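Side-chain contacts in thermoresistant glucokinase (Janibacter sp. HTCC2649, PDB 4EUN), which probably transfers a phosphate from ATP to gluconate or a related sugar substrate: residues A110-R113 with T114-D117; W84-L87 with R88-E92; I76-T79 with D80-W84; E59-A62 with F63-P66. One frame throughout, in Å; residues are numbered along the deposited sequence. Where two conformers were deposited one is given.

Contact 1. Residues A110-R113 with T114-D117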
loop_
_atom_site.group_PDB
_atom_site.type_symbol
_atom_site.label_atom_id
_atom_site.label_comp_id
_atom_site.label_asym_id
_atom_site.label_seq_id
_atom_site.Cartn_x
_atom_site.Cartn_y
_atom_site.Cartn_z
ATOM N N ALA A 110 -5.980 -13.181 5.438
ATOM C CA ALA A 110 -7.175 -13.995 5.663
ATOM C C ALA A 110 -8.040 -13.440 6.788
ATOM O O ALA A 110 -7.531 -13.052 7.842
ATOM C CB ALA A 110 -6.792 -15.413 5.966
ATOM N N LEU A 111 -9.349 -13.408 6.567
ATOM C CA LEU A 111 -10.252 -12.956 7.607
ATOM C C LEU A 111 -11.352 -13.970 7.881
ATOM O O LEU A 111 -11.916 -14.573 6.954
ATOM C CB LEU A 111 -10.924 -11.665 7.188
ATOM C CG LEU A 111 -10.012 -10.503 6.814
ATOM C CD1 LEU A 111 -10.854 -9.395 6.208
ATOM C CD2 LEU A 111 -9.275 -10.023 8.042
ATOM N N LYS A 112 -11.657 -14.137 9.163
ATOM C CA LYS A 112 -12.834 -14.851 9.598
ATOM C C LYS A 112 -14.044 -13.952 9.437
ATOM O O LYS A 112 -13.899 -12.737 9.369
ATOM C CB LYS A 112 -12.689 -15.213 11.072
ATOM C CG LYS A 112 -11.545 -16.160 11.382
ATOM C CD LYS A 112 -11.624 -16.593 12.850
ATOM C CE LYS A 112 -10.452 -17.481 13.240
ATOM N NZ LYS A 112 -10.590 -17.958 14.648
ATOM N N ARG A 113 -15.234 -14.549 9.404
ATOM C CA ARG A 113 -16.478 -13.779 9.420
ATOM C C ARG A 113 -16.536 -12.772 10.563
ATOM O O ARG A 113 -16.875 -11.607 10.349
ATOM C CB ARG A 113 -17.680 -14.724 9.522
ATOM C CG ARG A 113 -18.975 -14.031 9.951
ATOM C CD ARG A 113 -19.530 -13.229 8.804
ATOM N NE ARG A 113 -20.533 -12.248 9.219
ATOM C CZ ARG A 113 -21.795 -12.251 8.809
ATOM N NH1 ARG A 113 -22.225 -13.194 7.980
ATOM N NH2 ARG A 113 -22.627 -11.308 9.227
ATOM N N THR A 114 -16.207 -13.211 11.776
ATOM C CA THR A 114 -16.186 -12.298 12.928
ATOM C C THR A 114 -15.232 -11.113 12.738
ATOM O O THR A 114 -15.485 -10.030 13.269
ATOM C CB THR A 114 -15.804 -13.014 14.230
ATOM O OG1 THR A 114 -14.551 -13.684 14.052
ATOM C CG2 THR A 114 -16.871 -14.024 14.629
ATOM N N TYR A 115 -14.124 -11.322 12.021
ATOM C CA TYR A 115 -13.192 -10.226 11.745
ATOM C C TYR A 115 -13.853 -9.211 10.827
ATOM O O TYR A 115 -13.693 -7.997 11.010
ATOM C CB TYR A 115 -11.911 -10.715 11.058
ATOM C CG TYR A 115 -11.069 -11.701 11.835
ATOM C CD1 TYR A 115 -11.387 -12.073 13.140
ATOM C CD2 TYR A 115 -9.945 -12.268 11.252
ATOM C CE1 TYR A 115 -10.605 -12.991 13.831
ATOM C CE2 TYR A 115 -9.168 -13.187 11.932
ATOM C CZ TYR A 115 -9.498 -13.538 13.221
ATOM O OH TYR A 115 -8.708 -14.456 13.906
ATOM N N ARG A 116 -14.554 -9.707 9.812
ATOM C CA ARG A 116 -15.260 -8.820 8.894
ATOM C C ARG A 116 -16.358 -8.049 9.618
ATOM O O ARG A 116 -16.613 -6.896 9.280
ATOM C CB ARG A 116 -15.788 -9.593 7.675
ATOM C CG ARG A 116 -14.656 -10.276 6.900
ATOM C CD ARG A 116 -15.096 -10.867 5.565
ATOM N NE ARG A 116 -16.041 -11.990 5.683
ATOM C CZ ARG A 116 -15.701 -13.274 5.681
ATOM N NH1 ARG A 116 -14.430 -13.641 5.619
ATOM N NH2 ARG A 116 -16.645 -14.197 5.760
ATOM N N ASP A 117 -16.992 -8.672 10.613
ATOM C CA ASP A 117 -17.972 -7.960 11.448
ATOM C C ASP A 117 -17.349 -6.732 12.118
ATOM O O ASP A 117 -17.951 -5.649 12.155
ATOM C CB ASP A 117 -18.553 -8.883 12.529
ATOM C CG ASP A 117 -19.456 -9.971 11.969
ATOM O OD1 ASP A 117 -19.968 -9.824 10.842
ATOM O OD2 ASP A 117 -19.674 -10.980 12.679
#
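Thr-114 meets Lys-112 at the start of helix 113-119: its hydroxyl OG1 lies 3.8 Å from Lys-112 CB, a van der Waals contact at the surface. One residue on, Tyr-115 turns a face of its ring to the same lysine. Lys-112 CB stands 3.8 Å from the centroid of the Tyr-115 ring, almost on its normal, which makes a CH-pi contact. Because the lysine chain is extended beyond CG, it runs on across the ring until CE is 3.6 Å from Tyr-115 OH. Lys-112 NZ then forms a salt bridge with Asp-80, which also bonds the tyrosine hydroxyl. On the buried side, Leu-111 CD2 packs 4.0 Å from Tyr-115 CD2.

Lys-112 occupies the N-cap position of this helix, which follows strand 104-108 of the parallel sheet (strand order 2-3-1-4-5) of a P-loop kinase fold. Its carbonyl opens the helical pattern, Lys-112 O accepting from Arg-116 N at 3.1 Å. The buried side chain of Arg-116 turns about its CG-CD bond (chi3 -66°), which folds a guanidinium face over the backbone of Lys-112 and Arg-113. NH1 comes close to Leu-111 O but at a poor angle; its bond goes to Glu-163 O, while NE pairs with Glu-169.

Asp-117 completes the turn with a salt bridge. Arg-113 NE donates to Asp-117 OD1 over 3.0 Å and nearly straight (166°), from the syn side, and Arg-113 NH2 adds a weak bond to that oxygen. OD1 lies near the guanidinium plane, yet the two flat groups are turned 75° apart. Asp-117 OD1 also pairs with Arg-120, and Arg-113 NH1 with Asp-168 and Glu-166.

Contact 2. Residues W84-L87 with R88-E92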
loop_
_atom_site.group_PDB
_atom_site.type_symbol
_atom_site.label_atom_id
_atom_site.label_comp_id
_atom_site.label_asym_id
_atom_site.label_seq_id
_atom_site.Cartn_x
_atom_site.Cartn_y
_atom_site.Cartn_z
ATOM N N TRP A 84 -7.780 -8.521 17.243
ATOM C CA TRP A 84 -8.862 -7.575 17.537
ATOM C C TRP A 84 -8.431 -6.097 17.505
ATOM O O TRP A 84 -9.109 -5.290 16.868
ATOM C CB TRP A 84 -9.614 -7.887 18.848
ATOM C CG TRP A 84 -10.286 -9.237 18.934
ATOM C CD1 TRP A 84 -10.155 -10.143 19.951
ATOM C CD2 TRP A 84 -11.209 -9.824 17.997
ATOM N NE1 TRP A 84 -10.927 -11.253 19.704
ATOM C CE2 TRP A 84 -11.582 -11.083 18.511
ATOM C CE3 TRP A 84 -11.747 -9.412 16.773
ATOM C CZ2 TRP A 84 -12.468 -11.933 17.843
ATOM C CZ3 TRP A 84 -12.633 -10.259 16.118
ATOM C CH2 TRP A 84 -12.980 -11.498 16.650
ATOM N N PRO A 85 -7.315 -5.734 18.184
ATOM C CA PRO A 85 -6.949 -4.308 18.145
ATOM C C PRO A 85 -6.598 -3.835 16.739
ATOM O O PRO A 85 -6.910 -2.695 16.398
ATOM C CB PRO A 85 -5.722 -4.231 19.064
ATOM C CG PRO A 85 -5.884 -5.399 20.003
ATOM C CD PRO A 85 -6.472 -6.477 19.140
ATOM N N TRP A 86 -5.984 -4.706 15.943
ATOM C CA TRP A 86 -5.649 -4.416 14.553
ATOM C C TRP A 86 -6.901 -4.170 13.710
ATOM O O TRP A 86 -7.002 -3.169 13.001
ATOM C CB TRP A 86 -4.821 -5.576 13.988
ATOM C CG TRP A 86 -4.599 -5.571 12.497
ATOM C CD1 TRP A 86 -3.920 -4.632 11.772
ATOM C CD2 TRP A 86 -5.003 -6.583 11.564
ATOM N NE1 TRP A 86 -3.898 -4.987 10.449
ATOM C CE2 TRP A 86 -4.554 -6.180 10.290
ATOM C CE3 TRP A 86 -5.709 -7.785 11.682
ATOM C CZ2 TRP A 86 -4.785 -6.938 9.140
ATOM C CZ3 TRP A 86 -5.942 -8.538 10.542
ATOM C CH2 TRP A 86 -5.484 -8.110 9.284
ATOM N N LEU A 87 -7.861 -5.079 13.801
ATOM C CA LEU A 87 -9.129 -4.933 13.104
ATOM C C LEU A 87 -9.874 -3.662 13.523
ATOM O O LEU A 87 -10.471 -2.984 12.684
ATOM C CB LEU A 87 -9.991 -6.169 13.359
ATOM C CG LEU A 87 -9.394 -7.423 12.734
ATOM C CD1 LEU A 87 -10.022 -8.642 13.371
ATOM C CD2 LEU A 87 -9.640 -7.458 11.231
ATOM N N ARG A 88 -9.851 -3.345 14.815
ATOM C CA ARG A 88 -10.501 -2.120 15.279
ATOM C C ARG A 88 -9.811 -0.879 14.732
ATOM O O ARG A 88 -10.474 0.107 14.437
ATOM C CB ARG A 88 -10.584 -2.052 16.807
ATOM C CG ARG A 88 -11.701 -2.899 17.402
ATOM C CD ARG A 88 -11.814 -2.655 18.899
ATOM N NE ARG A 88 -10.596 -3.058 19.597
ATOM C CZ ARG A 88 -10.480 -4.173 20.310
ATOM N NH1 ARG A 88 -9.333 -4.465 20.908
ATOM N NH2 ARG A 88 -11.516 -4.991 20.433
ATOM N N SER A 89 -8.493 -0.920 14.592
ATOM C CA SER A 89 -7.794 0.258 14.060
ATOM C C SER A 89 -8.119 0.442 12.582
ATOM O O SER A 89 -8.231 1.578 12.101
ATOM C CB SER A 89 -6.287 0.157 14.287
ATOM O OG SER A 89 -5.704 -0.778 13.406
ATOM N N LEU A 90 -8.289 -0.664 11.862
ATOM C CA LEU A 90 -8.693 -0.604 10.458
ATOM C C LEU A 90 -10.101 -0.034 10.329
ATOM O O LEU A 90 -10.376 0.795 9.445
ATOM C CB LEU A 90 -8.631 -1.993 9.812
ATOM C CG LEU A 90 -7.240 -2.607 9.686
ATOM C CD1 LEU A 90 -7.367 -4.052 9.251
ATOM C CD2 LEU A 90 -6.428 -1.822 8.666
ATOM N N ALA A 91 -11.002 -0.474 11.205
ATOM C CA ALA A 91 -12.371 0.019 11.198
ATOM C C ALA A 91 -12.391 1.511 11.504
ATOM O O ALA A 91 -13.095 2.285 10.848
ATOM C CB ALA A 91 -13.225 -0.746 12.207
ATOM N N GLU A 92 -11.613 1.915 12.506
ATOM C CA GLU A 92 -11.551 3.321 12.890
ATOM C C GLU A 92 -10.963 4.177 11.778
ATOM O O GLU A 92 -11.453 5.279 11.528
ATOM C CB GLU A 92 -10.755 3.486 14.187
ATOM C CG GLU A 92 -11.479 2.926 15.410
ATOM C CD GLU A 92 -10.586 2.819 16.633
ATOM O OE1 GLU A 92 -9.446 3.332 16.591
ATOM O OE2 GLU A 92 -11.028 2.218 17.637
#
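Arg-88 curls back over the turn of helix that begins with Trp-84 and Pro-85. Its CB lies 3.6 Å from Trp-84 O, the carbonyl that accepts the backbone N-H of Arg-88, and CG stays equally near that oxygen. The chain then turns about CG-CD (chi3 -63°), which lays the guanidinium flat above the peptide: Trp-84 O sits over the centre of one face, 3.8 Å from NE and 3.9 Å from CZ. At the tip the branches part, NH1 reaching Pro-85 CG at 3.7 Å and NH2 reaching Trp-84 CB at 3.8 Å.

On another side of helix 80-99, Leu-90 CD1 rests over a face of the Trp-86 indole, 3.7 Å from CE2, a CH-pi contact displaced toward the rim of the ring system. Trp-86 NE1 is bonded to Ala-60 O, which helps fix the rotation of the indole. Trp-86 O takes two donors, Leu-90 N at 3.0 Å and the hydroxyl Ser-89 OG at 2.8 Å.

The serine is thus satisfied within its own helix. Pro-85 has no N-H to give, and the helix is kinked there; the guanidinium lying over Trp-84 O probably gains electrostatically from that carbonyl.

Contact 3. Residues I76-T79 with D80-W84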
loop_
_atom_site.group_PDB
_atom_site.type_symbol
_atom_site.label_atom_id
_atom_site.label_comp_id
_atom_site.label_asym_id
_atom_site.label_seq_id
_atom_site.Cartn_x
_atom_site.Cartn_y
_atom_site.Cartn_z
ATOM N N ILE A 76 4.707 -18.002 13.255
ATOM C CA ILE A 76 3.706 -18.235 14.298
ATOM C C ILE A 76 2.424 -17.520 13.911
ATOM O O ILE A 76 2.427 -16.308 13.731
ATOM C CB ILE A 76 4.148 -17.668 15.647
ATOM C CG1 ILE A 76 5.450 -18.309 16.118
ATOM C CG2 ILE A 76 3.056 -17.824 16.676
ATOM C CD1 ILE A 76 6.560 -17.322 16.219
ATOM N N PRO A 77 1.320 -18.266 13.758
ATOM C CA PRO A 77 0.047 -17.617 13.420
ATOM C C PRO A 77 -0.486 -16.762 14.572
ATOM O O PRO A 77 -0.363 -17.154 15.736
ATOM C CB PRO A 77 -0.904 -18.800 13.185
ATOM C CG PRO A 77 -0.021 -19.978 12.918
ATOM C CD PRO A 77 1.227 -19.738 13.726
ATOM N N LEU A 78 -1.081 -15.615 14.253
ATOM C CA LEU A 78 -1.725 -14.800 15.274
ATOM C C LEU A 78 -3.036 -15.455 15.711
ATOM O O LEU A 78 -3.585 -16.301 15.000
ATOM C CB LEU A 78 -1.985 -13.389 14.738
ATOM C CG LEU A 78 -0.759 -12.629 14.239
ATOM C CD1 LEU A 78 -1.132 -11.207 13.851
ATOM C CD2 LEU A 78 0.347 -12.616 15.290
ATOM N N THR A 79 -3.524 -15.070 16.888
ATOM C CA THR A 79 -4.808 -15.539 17.400
ATOM C C THR A 79 -5.865 -14.471 17.181
ATOM O O THR A 79 -5.545 -13.360 16.746
ATOM C CB THR A 79 -4.740 -15.803 18.917
ATOM O OG1 THR A 79 -4.456 -14.569 19.591
ATOM C CG2 THR A 79 -3.666 -16.817 19.241
ATOM N N ASP A 80 -7.116 -14.793 17.502
ATOM C CA ASP A 80 -8.182 -13.795 17.492
ATOM C C ASP A 80 -7.799 -12.622 18.385
ATOM O O ASP A 80 -7.988 -11.468 18.008
ATOM C CB ASP A 80 -9.497 -14.381 18.015
ATOM C CG ASP A 80 -10.184 -15.305 17.024
ATOM O OD1 ASP A 80 -9.635 -15.560 15.937
ATOM O OD2 ASP A 80 -11.283 -15.797 17.360
ATOM N N GLU A 81 -7.278 -12.927 19.573
ATOM C CA GLU A 81 -6.894 -11.898 20.538
ATOM C C GLU A 81 -5.837 -10.943 19.977
ATOM O O GLU A 81 -5.900 -9.727 20.209
ATOM C CB GLU A 81 -6.390 -12.527 21.838
ATOM C CG GLU A 81 -5.933 -11.508 22.873
ATOM C CD GLU A 81 -5.709 -12.119 24.240
ATOM O OE1 GLU A 81 -5.614 -13.361 24.331
ATOM O OE2 GLU A 81 -5.632 -11.355 25.227
ATOM N N ASP A 82 -4.873 -11.491 19.240
ATOM C CA ASP A 82 -3.825 -10.671 18.629
ATOM C C ASP A 82 -4.418 -9.725 17.610
ATOM O O ASP A 82 -3.908 -8.619 17.401
ATOM C CB ASP A 82 -2.792 -11.547 17.913
ATOM C CG ASP A 82 -2.015 -12.436 18.857
ATOM O OD1 ASP A 82 -1.760 -12.020 20.009
ATOM O OD2 ASP A 82 -1.664 -13.562 18.442
ATOM N N ARG A 83 -5.493 -10.167 16.965
ATOM C CA ARG A 83 -6.022 -9.451 15.808
ATOM C C ARG A 83 -7.081 -8.402 16.114
ATOM O O ARG A 83 -7.267 -7.487 15.305
ATOM C CB ARG A 83 -6.566 -10.428 14.756
ATOM C CG ARG A 83 -5.497 -11.274 14.072
ATOM C CD ARG A 83 -6.116 -12.270 13.111
ATOM N NE ARG A 83 -5.114 -13.103 12.441
ATOM C CZ ARG A 83 -5.119 -14.433 12.427
ATOM N NH1 ARG A 83 -6.067 -15.108 13.060
ATOM N NH2 ARG A 83 -4.161 -15.093 11.789
ATOM N N TRP A 84 -7.780 -8.521 17.243
ATOM C CA TRP A 84 -8.862 -7.575 17.537
ATOM C C TRP A 84 -8.431 -6.097 17.505
ATOM O O TRP A 84 -9.109 -5.290 16.868
ATOM C CB TRP A 84 -9.614 -7.887 18.848
ATOM C CG TRP A 84 -10.286 -9.237 18.934
ATOM C CD1 TRP A 84 -10.155 -10.143 19.951
ATOM C CD2 TRP A 84 -11.209 -9.824 17.997
ATOM N NE1 TRP A 84 -10.927 -11.253 19.704
ATOM C CE2 TRP A 84 -11.582 -11.083 18.511
ATOM C CE3 TRP A 84 -11.747 -9.412 16.773
ATOM C CZ2 TRP A 84 -12.468 -11.933 17.843
ATOM C CZ3 TRP A 84 -12.633 -10.259 16.118
ATOM C CH2 TRP A 84 -12.980 -11.498 16.650
HETATM O O HOH W 1 -1.155 -15.175 11.150
HETATM O O HOH W 2 -3.872 -14.717 22.279
#
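Thr-79 and Asp-82 close on each other as a capping box at the start of helix 80-99, ending the loop from helix 66-73. Thr-79 OG1 accepts from Asp-82 N at 3.1 Å (156°), and in return Asp-82 OD2 accepts from Thr-79 N at 2.9 Å. The second bond is nearly straight at the hydrogen, although the donor approaches from above the carboxylate plane, 36° out of it. Thr-79 holds OG1 between its backbone N and carbonyl carbon (chi1 63°), the rotation that faces the hydroxyl to the first turn.

Around this box, Leu-78 CB packs 3.7 Å from Asp-82 OD2. A water bridges Thr-79 OG1, 2.8 Å away, and Glu-81 OE1.

Farther out, the extended Arg-83 chain passes Thr-79 O and brings one guanidinium face over Leu-78 O; NH1 is 3.4 Å from that oxygen, at an angle too poor for a bond. Another water accepts from Leu-78 N at 3.1 Å and, weakly, from Arg-83 NH2. Arg-83 NH1 is held by Tyr-115 OH on helix 113-119, which helps position the group.

Reciprocal bonding pairs a first-turn amide with the hydroxyl and the N-cap amide with a carboxylate, whose negative charge is probably favoured by the helix N-terminus.

Contact 4. Residues E59-A62 with F63-P66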
loop_
_atom_site.group_PDB
_atom_site.type_symbol
_atom_site.label_atom_id
_atom_site.label_comp_id
_atom_site.label_asym_id
_atom_site.label_seq_id
_atom_site.Cartn_x
_atom_site.Cartn_y
_atom_site.Cartn_z
ATOM N N GLU A 59 -2.385 -0.548 2.752
ATOM C CA GLU A 59 -2.015 -1.922 3.031
ATOM C C GLU A 59 -2.278 -2.184 4.507
ATOM O O GLU A 59 -1.677 -1.537 5.361
ATOM C CB GLU A 59 -0.529 -2.082 2.725
ATOM C CG GLU A 59 -0.215 -3.286 1.880
ATOM C CD GLU A 59 -0.452 -4.568 2.635
ATOM O OE1 GLU A 59 -0.943 -5.540 2.025
ATOM O OE2 GLU A 59 -0.145 -4.598 3.847
ATOM N N ALA A 60 -3.188 -3.112 4.808
ATOM C CA ALA A 60 -3.616 -3.323 6.192
ATOM C C ALA A 60 -2.516 -3.807 7.137
ATOM O O ALA A 60 -2.570 -3.509 8.327
ATOM C CB ALA A 60 -4.822 -4.267 6.265
ATOM N N ASP A 61 -1.516 -4.529 6.630
ATOM C CA ASP A 61 -0.475 -5.041 7.526
ATOM C C ASP A 61 0.303 -3.896 8.181
ATOM O O ASP A 61 0.921 -4.088 9.218
ATOM C CB ASP A 61 0.490 -5.998 6.812
ATOM C CG ASP A 61 -0.005 -7.424 6.788
ATOM O OD1 ASP A 61 -0.931 -7.752 7.561
ATOM O OD2 ASP A 61 0.553 -8.233 6.009
ATOM N N ALA A 62 0.293 -2.706 7.581
ATOM C CA ALA A 62 1.048 -1.610 8.158
ATOM C C ALA A 62 0.427 -1.165 9.478
ATOM O O ALA A 62 1.093 -0.532 10.297
ATOM C CB ALA A 62 1.124 -0.433 7.175
ATOM N N PHE A 63 -0.837 -1.519 9.682
ATOM C CA PHE A 63 -1.565 -1.176 10.906
ATOM C C PHE A 63 -1.266 -2.151 12.039
ATOM O O PHE A 63 -1.635 -1.890 13.185
ATOM C CB PHE A 63 -3.075 -1.170 10.658
ATOM C CG PHE A 63 -3.550 -0.043 9.784
ATOM C CD1 PHE A 63 -3.364 -0.084 8.408
ATOM C CD2 PHE A 63 -4.219 1.039 10.337
ATOM C CE1 PHE A 63 -3.824 0.943 7.594
ATOM C CE2 PHE A 63 -4.685 2.073 9.530
ATOM C CZ PHE A 63 -4.488 2.024 8.159
ATOM N N HIS A 64 -0.638 -3.284 11.722
ATOM C CA HIS A 64 -0.232 -4.246 12.754
ATOM C C HIS A 64 0.886 -3.623 13.578
ATOM O O HIS A 64 1.647 -2.796 13.075
ATOM C CB HIS A 64 0.308 -5.544 12.127
ATOM C CG HIS A 64 -0.705 -6.636 11.977
ATOM N ND1 HIS A 64 -1.424 -7.132 13.039
ATOM C CD2 HIS A 64 -1.089 -7.353 10.891
ATOM C CE1 HIS A 64 -2.218 -8.102 12.617
ATOM N NE2 HIS A 64 -2.031 -8.256 11.318
ATOM N N SER A 65 1.006 -4.037 14.836
ATOM C CA SER A 65 2.175 -3.684 15.642
ATOM C C SER A 65 3.407 -4.355 15.054
ATOM O O SER A 65 3.304 -5.381 14.384
ATOM C CB SER A 65 1.992 -4.156 17.092
ATOM O OG SER A 65 1.956 -5.572 17.183
ATOM N N PRO A 66 4.586 -3.772 15.293
ATOM C CA PRO A 66 5.818 -4.383 14.788
ATOM C C PRO A 66 6.004 -5.794 15.324
ATOM O O PRO A 66 6.468 -6.686 14.601
ATOM C CB PRO A 66 6.925 -3.467 15.344
ATOM C CG PRO A 66 6.265 -2.203 15.681
ATOM C CD PRO A 66 4.818 -2.470 15.942
#
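Asp-61 and His-64 lie side by side and point the same way, their carboxylate and imidazole planes 40° apart. Asp-61 OD1 comes to the edge of the histidine ring, in its plane, 3.4 Å from His-64 CD2 and farther, 3.9 Å, from His-64 NE2. The oxygen therefore addresses a carbon of the ring, and the pair counts as a polar edge contact. Outside the turn the imidazole stacks with the Trp-86 indole of helix 80-99.

Phe-63 is turned differently. Its chi1 of -69° (CG anti to the carbonyl carbon) carries the ring back beside the turn, where its edge meets two backbone oxygens, CD1 being 3.5 Å from Ala-60 O and 3.8 Å from Glu-59 O. It also meets Trp-93 of the same chain edge-to-face.

The backbone that sets these directions is a short 3-10 turn leading from strand 56-59, at the edge of the parallel sheet within the chain, toward helix 66-73. The Glu-59 side chain touches residues of an apparent P-loop and lies about 5 Å from a bound sulfate. Phe-63 N donates to Ala-60 O at 3.0 Å and His-64 N to Asp-61 O at 3.1 Å. The latter donor stands well above the carbonyl plane, 66° out of it, in keeping with the tight three-residue spacing. Ser-65, at the N-cap of helix 66-73, caps Asn-68 N through OG.

Part of this region faces the second subunit. Ala-62 O accepts from Trp-93 NE1 of that subunit, and His-64 O from its Arg-97 NH1; Ala-62 also packs on Ala-58 of the second subunit.

Contacts 2 and 3 share Trp-84 and both use helix 80-99, contact 3 starting it by capping and contact 2 running along its body. Contact 1 packs against one part of that helix through Tyr-115, whose CG is 3.6 Å from Leu-87 CD1. Contact 4 meets it elsewhere, through His-64 and Phe-63. All four are partly buried, contact 4 without a fully exposed touching residue. Contact 3, with its centre about 17 Å from that of the chain, relies on hydroxyl, carboxylate and water; contact 1 combines salt bridges with CH-pi packing, contact 2 sets CH-pi and guanidinium packing along the helix, and contact 4 rests on 3-10 backbone bonds and aromatic edges beside the subunit interface.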